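Local atomic coordinates of oxidoreductase (PDB entry 3KA7), a protein that binds flavin-adenine dinucleotide and probably works as an oxidoreductase of the flavin-containing amine oxidoreductase family. Residues K45-S50 with E319-G324; A287-L292 with P323-T328. One frame throughout, in Å; residues are numbered along the deposited sequence.

Contact 1: residues K45-S50 with E319-G324; sequences KGFQLS and ELAPPG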
loop_
_atom_site.group_PDB
_atom_site.type_symbol
_atom_site.label_atom_id
_atom_site.label_comp_id
_atom_site.label_asym_id
_atom_site.label_seq_id
_atom_site.Cartn_x
_atom_site.Cartn_y
_atom_site.Cartn_z
ATOM N N LYS A 45 -19.697 -7.931 -10.926
ATOM C CA LYS A 45 -21.110 -7.579 -10.805
ATOM C C LYS A 45 -21.422 -6.105 -11.091
ATOM O O LYS A 45 -22.242 -5.488 -10.412
ATOM C CB LYS A 45 -21.645 -8.017 -9.438
ATOM C CG LYS A 45 -21.608 -9.531 -9.278
ATOM C CD LYS A 45 -22.270 -10.005 -8.004
ATOM C CE LYS A 45 -22.280 -11.534 -7.967
ATOM N NZ LYS A 45 -22.753 -12.058 -6.669
ATOM N N GLY A 46 -20.763 -5.548 -12.100
ATOM C CA GLY A 46 -21.019 -4.177 -12.511
ATOM C C GLY A 46 -20.202 -3.149 -11.746
ATOM O O GLY A 46 -20.317 -1.957 -12.002
ATOM N N PHE A 47 -19.380 -3.621 -10.809
ATOM C CA PHE A 47 -18.498 -2.757 -10.021
ATOM C C PHE A 47 -17.057 -2.906 -10.488
ATOM O O PHE A 47 -16.650 -3.988 -10.922
ATOM C CB PHE A 47 -18.554 -3.146 -8.543
ATOM C CG PHE A 47 -19.823 -2.745 -7.851
ATOM C CD1 PHE A 47 -19.876 -1.576 -7.103
ATOM C CD2 PHE A 47 -20.959 -3.536 -7.935
ATOM C CE1 PHE A 47 -21.042 -1.196 -6.449
ATOM C CE2 PHE A 47 -22.127 -3.163 -7.281
ATOM C CZ PHE A 47 -22.170 -1.993 -6.541
ATOM N N GLN A 48 -16.285 -1.827 -10.385
ATOM C CA GLN A 48 -14.846 -1.907 -10.587
ATOM C C GLN A 48 -14.176 -2.074 -9.226
ATOM O O GLN A 48 -13.815 -1.094 -8.585
ATOM C CB GLN A 48 -14.316 -0.646 -11.277
ATOM C CG GLN A 48 -14.692 -0.528 -12.752
ATOM C CD GLN A 48 -14.134 -1.667 -13.589
ATOM O OE1 GLN A 48 -14.893 -2.467 -14.156
ATOM N NE2 GLN A 48 -12.809 -1.754 -13.669
ATOM N N LEU A 49 -14.066 -3.319 -8.777
ATOM C CA LEU A 49 -13.329 -3.619 -7.557
ATOM C C LEU A 49 -11.844 -3.591 -7.922
ATOM O O LEU A 49 -11.472 -3.145 -9.008
ATOM C CB LEU A 49 -13.750 -4.989 -7.000
ATOM C CG LEU A 49 -15.254 -5.179 -6.727
ATOM C CD1 LEU A 49 -15.551 -6.524 -6.015
ATOM C CD2 LEU A 49 -15.798 -3.992 -5.920
ATOM N N SER A 50 -10.987 -4.056 -7.026
ATOM C CA SER A 50 -9.564 -4.038 -7.326
ATOM C C SER A 50 -8.904 -5.340 -6.931
ATOM O O SER A 50 -9.465 -6.138 -6.173
ATOM C CB SER A 50 -8.858 -2.891 -6.608
ATOM O OG SER A 50 -8.577 -3.237 -5.264
ATOM N N GLU A 319 -18.190 6.129 -12.089
ATOM C CA GLU A 319 -18.165 5.068 -13.108
ATOM C C GLU A 319 -17.671 3.733 -12.551
ATOM O O GLU A 319 -17.718 2.711 -13.237
ATOM C CB GLU A 319 -17.307 5.462 -14.323
ATOM C CG GLU A 319 -17.680 6.791 -14.988
ATOM C CD GLU A 319 -19.065 6.789 -15.604
ATOM O OE1 GLU A 319 -19.471 5.757 -16.185
ATOM O OE2 GLU A 319 -19.750 7.833 -15.515
ATOM N N LEU A 320 -17.178 3.743 -11.315
ATOM C CA LEU A 320 -16.670 2.511 -10.706
ATOM C C LEU A 320 -17.780 1.636 -10.110
ATOM O O LEU A 320 -17.511 0.577 -9.556
ATOM C CB LEU A 320 -15.617 2.834 -9.642
ATOM C CG LEU A 320 -14.411 3.612 -10.176
ATOM C CD1 LEU A 320 -13.441 3.922 -9.046
ATOM C CD2 LEU A 320 -13.721 2.831 -11.277
ATOM N N ALA A 321 -19.029 2.085 -10.230
ATOM C CA ALA A 321 -20.183 1.332 -9.778
ATOM C C ALA A 321 -21.357 1.574 -10.724
ATOM O O ALA A 321 -21.360 2.566 -11.464
ATOM C CB ALA A 321 -20.570 1.739 -8.365
ATOM N N PRO A 322 -22.358 0.680 -10.690
ATOM C CA PRO A 322 -23.593 0.902 -11.448
ATOM C C PRO A 322 -24.326 2.142 -10.958
ATOM O O PRO A 322 -24.117 2.585 -9.827
ATOM C CB PRO A 322 -24.455 -0.318 -11.102
ATOM C CG PRO A 322 -23.504 -1.353 -10.580
ATOM C CD PRO A 322 -22.368 -0.600 -9.957
ATOM N N PRO A 323 -25.236 2.674 -11.791
ATOM C CA PRO A 323 -26.080 3.817 -11.453
ATOM C C PRO A 323 -26.806 3.626 -10.115
ATOM O O PRO A 323 -27.360 2.556 -9.850
ATOM C CB PRO A 323 -27.093 3.848 -12.611
ATOM C CG PRO A 323 -26.334 3.276 -13.766
ATOM C CD PRO A 323 -25.472 2.193 -13.165
ATOM N N GLY A 324 -26.776 4.651 -9.272
ATOM C CA GLY A 324 -27.486 4.612 -7.993
ATOM C C GLY A 324 -26.848 3.698 -6.959
ATOM O O GLY A 324 -27.502 3.257 -6.006
#
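Pro-322 stands CD-first over one face of the Phe-47 ring, its CD 3.5 Å from the ring centroid and only 6° off the normal, a CH-pi contact made by the carbon next to the proline nitrogen. The side chains cross at about a right angle. Phe-47 CG stands beside the backbone N (chi1 -73°), which places the ring under Pro-322 CD and beside Ala-321 CB; the latter meets its CE1 obliquely at 3.5 Å. Pro-322 CD also touches Gly-46 O at 3.2 Å. Gly-46 sits in the turn between strands 41-44 and 47-50, a two-stranded hairpin, and the loop leading into strand 326-334 passes against this hairpin. One backbone bond joins them: Gln-48 N donates to Leu-320 O over 2.8 Å and almost straight, although the donor stands 39° out of the carbonyl plane. The same oxygen receives a CA-H...O contact from Phe-47. Next to this bond, Gln-48 and Leu-320 cross at about a right angle, with CB of the glutamine 3.5 Å from CD2 of the leucine. Phe-47 also packs on Leu-327 and on Leu-365 of strand 362-370.

Contact 2: residues A287-L292 with P323-T328; sequences AADEPL and PGKHLT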
loop_
_atom_site.group_PDB
_atom_site.type_symbol
_atom_site.label_atom_id
_atom_site.label_comp_id
_atom_site.label_asym_id
_atom_site.label_seq_id
_atom_site.Cartn_x
_atom_site.Cartn_y
_atom_site.Cartn_z
ATOM N N ALA A 287 -21.748 -3.165 -1.690
ATOM C CA ALA A 287 -22.528 -2.553 -2.744
ATOM C C ALA A 287 -23.578 -1.715 -2.021
ATOM O O ALA A 287 -24.544 -2.250 -1.504
ATOM C CB ALA A 287 -23.179 -3.627 -3.596
ATOM N N ALA A 288 -23.363 -0.410 -1.935
ATOM C CA ALA A 288 -24.241 0.427 -1.120
ATOM C C ALA A 288 -25.330 1.085 -1.965
ATOM O O ALA A 288 -25.064 1.526 -3.065
ATOM C CB ALA A 288 -23.423 1.481 -0.377
ATOM N N ASP A 289 -26.548 1.157 -1.425
ATOM C CA ASP A 289 -27.674 1.800 -2.119
ATOM C C ASP A 289 -27.811 3.267 -1.705
ATOM O O ASP A 289 -28.743 3.967 -2.137
ATOM C CB ASP A 289 -28.971 1.068 -1.796
ATOM C CG ASP A 289 -28.905 -0.391 -2.139
ATOM O OD1 ASP A 289 -29.028 -0.713 -3.332
ATOM O OD2 ASP A 289 -28.715 -1.216 -1.217
ATOM N N GLU A 290 -26.880 3.720 -0.869
ATOM C CA GLU A 290 -26.829 5.095 -0.403
ATOM C C GLU A 290 -25.397 5.351 0.059
ATOM O O GLU A 290 -24.674 4.408 0.342
ATOM C CB GLU A 290 -27.784 5.287 0.772
ATOM C CG GLU A 290 -27.435 4.445 2.003
ATOM C CD GLU A 290 -28.407 4.654 3.146
ATOM O OE1 GLU A 290 -28.787 5.820 3.398
ATOM O OE2 GLU A 290 -28.784 3.659 3.800
ATOM N N PRO A 291 -24.978 6.623 0.121
ATOM C CA PRO A 291 -23.635 6.901 0.632
ATOM C C PRO A 291 -23.463 6.404 2.073
ATOM O O PRO A 291 -24.370 6.546 2.895
ATOM C CB PRO A 291 -23.545 8.432 0.572
ATOM C CG PRO A 291 -24.568 8.842 -0.416
ATOM C CD PRO A 291 -25.678 7.843 -0.317
ATOM N N LEU A 292 -22.311 5.803 2.372
ATOM C CA LEU A 292 -22.026 5.362 3.726
ATOM C C LEU A 292 -20.947 6.243 4.347
ATOM O O LEU A 292 -21.014 6.554 5.534
ATOM C CB LEU A 292 -21.606 3.882 3.746
ATOM C CG LEU A 292 -22.632 2.897 3.185
ATOM C CD1 LEU A 292 -22.040 1.482 3.108
ATOM C CD2 LEU A 292 -23.922 2.901 4.002
ATOM N N PRO A 323 -25.236 2.674 -11.791
ATOM C CA PRO A 323 -26.080 3.817 -11.453
ATOM C C PRO A 323 -26.806 3.626 -10.115
ATOM O O PRO A 323 -27.360 2.556 -9.850
ATOM C CB PRO A 323 -27.093 3.848 -12.611
ATOM C CG PRO A 323 -26.334 3.276 -13.766
ATOM C CD PRO A 323 -25.472 2.193 -13.165
ATOM N N GLY A 324 -26.776 4.651 -9.272
ATOM C CA GLY A 324 -27.486 4.612 -7.993
ATOM C C GLY A 324 -26.848 3.698 -6.959
ATOM O O GLY A 324 -27.502 3.257 -6.006
ATOM N N LYS A 325 -25.572 3.384 -7.155
ATOM C CA LYS A 325 -24.859 2.567 -6.178
ATOM C C LYS A 325 -23.566 3.265 -5.796
ATOM O O LYS A 325 -23.013 4.028 -6.588
ATOM C CB LYS A 325 -24.534 1.178 -6.750
ATOM C CG LYS A 325 -25.752 0.294 -7.028
ATOM C CD LYS A 325 -26.618 0.134 -5.795
ATOM C CE LYS A 325 -27.911 -0.610 -6.118
ATOM N NZ LYS A 325 -27.660 -2.014 -6.555
ATOM N N HIS A 326 -23.099 3.018 -4.577
ATOM C CA HIS A 326 -21.751 3.427 -4.191
ATOM C C HIS A 326 -20.919 2.179 -3.908
ATOM O O HIS A 326 -21.450 1.136 -3.526
ATOM C CB HIS A 326 -21.764 4.331 -2.951
ATOM C CG HIS A 326 -21.989 5.779 -3.260
ATOM N ND1 HIS A 326 -21.068 6.546 -3.941
ATOM C CD2 HIS A 326 -23.034 6.597 -2.989
ATOM C CE1 HIS A 326 -21.532 7.775 -4.076
ATOM N NE2 HIS A 326 -22.720 7.836 -3.498
ATOM N N LEU A 327 -19.615 2.297 -4.124
ATOM C CA LEU A 327 -18.678 1.242 -3.753
ATOM C C LEU A 327 -17.999 1.678 -2.474
ATOM O O LEU A 327 -17.255 2.657 -2.470
ATOM C CB LEU A 327 -17.635 1.055 -4.849
ATOM C CG LEU A 327 -16.494 0.062 -4.585
ATOM C CD1 LEU A 327 -17.020 -1.318 -4.123
ATOM C CD2 LEU A 327 -15.599 -0.060 -5.820
ATOM N N THR A 328 -18.261 0.956 -1.398
ATOM C CA THR A 328 -17.679 1.278 -0.102
ATOM C C THR A 328 -16.799 0.103 0.292
ATOM O O THR A 328 -17.270 -1.038 0.349
ATOM C CB THR A 328 -18.770 1.484 0.941
ATOM O OG1 THR A 328 -19.713 2.449 0.453
ATOM C CG2 THR A 328 -18.174 1.964 2.278
HETATM O O HOH W 1 -29.814 3.804 -4.771
#
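Ala-287 faces Leu-327 as an antiparallel non-hydrogen-bonded pair, where strand 280-288 runs beside strand 326-334 inside the mixed seven-stranded sheet. Next comes the hydrogen-bonded pair: Ala-288 N donates to His-326 O and His-326 N to Ala-288 O, both at 2.9 Å. Ala-288 CB lies on the sheet face shared with His-326 and touches Thr-328 OG1. After this pair the first strand ends. Asp-289 and Lys-325 run side by side, pointing the same way; the lysine chain, bent at chi2 (-55°) and again at chi4, brings CE to 3.0 Å from Asp-289 OD1, while NZ stays at 3.7 Å, a long salt bridge. A water donates to both Asp-289 O and Gly-324 O, joining two carbonyls that cannot bond to each other. Glu-290 turns away, its OE2 accepting from Arg-361 N. The Pro-291 ring then crosses the His-326 imidazole at a slant, CG 3.7 Å from NE2, while ND1 bonds to Thr-314 OG1 and so helps to fix the ring's rotation. The Leu-292 and Thr-328 side chains cross at about a right angle, CD1 of the leucine 3.7 Å from the threonine OG1, whose polar partner is Glu-312 OE2; that oxygen also accepts from Leu-292 N. The alanine-histidine pair thus carries the direct backbone bonding; where that stops, a water and a long ion pair take over, and Glu-312 ties both segments through one carboxylate oxygen.

The two contacts share Pro-323 and Gly-324: strand 326-334 enters the mixed sheet in contact 2 directly after its preceding loop has met the hairpin in contact 1. Both are partly buried and peripheral, their centres 9 Å apart. Contact 1 joins hairpin to loop through apolar packing and one backbone bond, whereas contact 2 joins neighbouring sheet strands by paired backbone bonds, with charge and water at its more open end. Their buried parts meet: Phe-47 CZ packs on Ala-287 CB at 3.5 Å, and Leu-49 lies against Leu-327, so strand 47-50 packs on the sheet face bearing Ala-287 and Leu-327. The side chains of Leu-320 and Thr-328 are about 12 and 13 Å from the FAD.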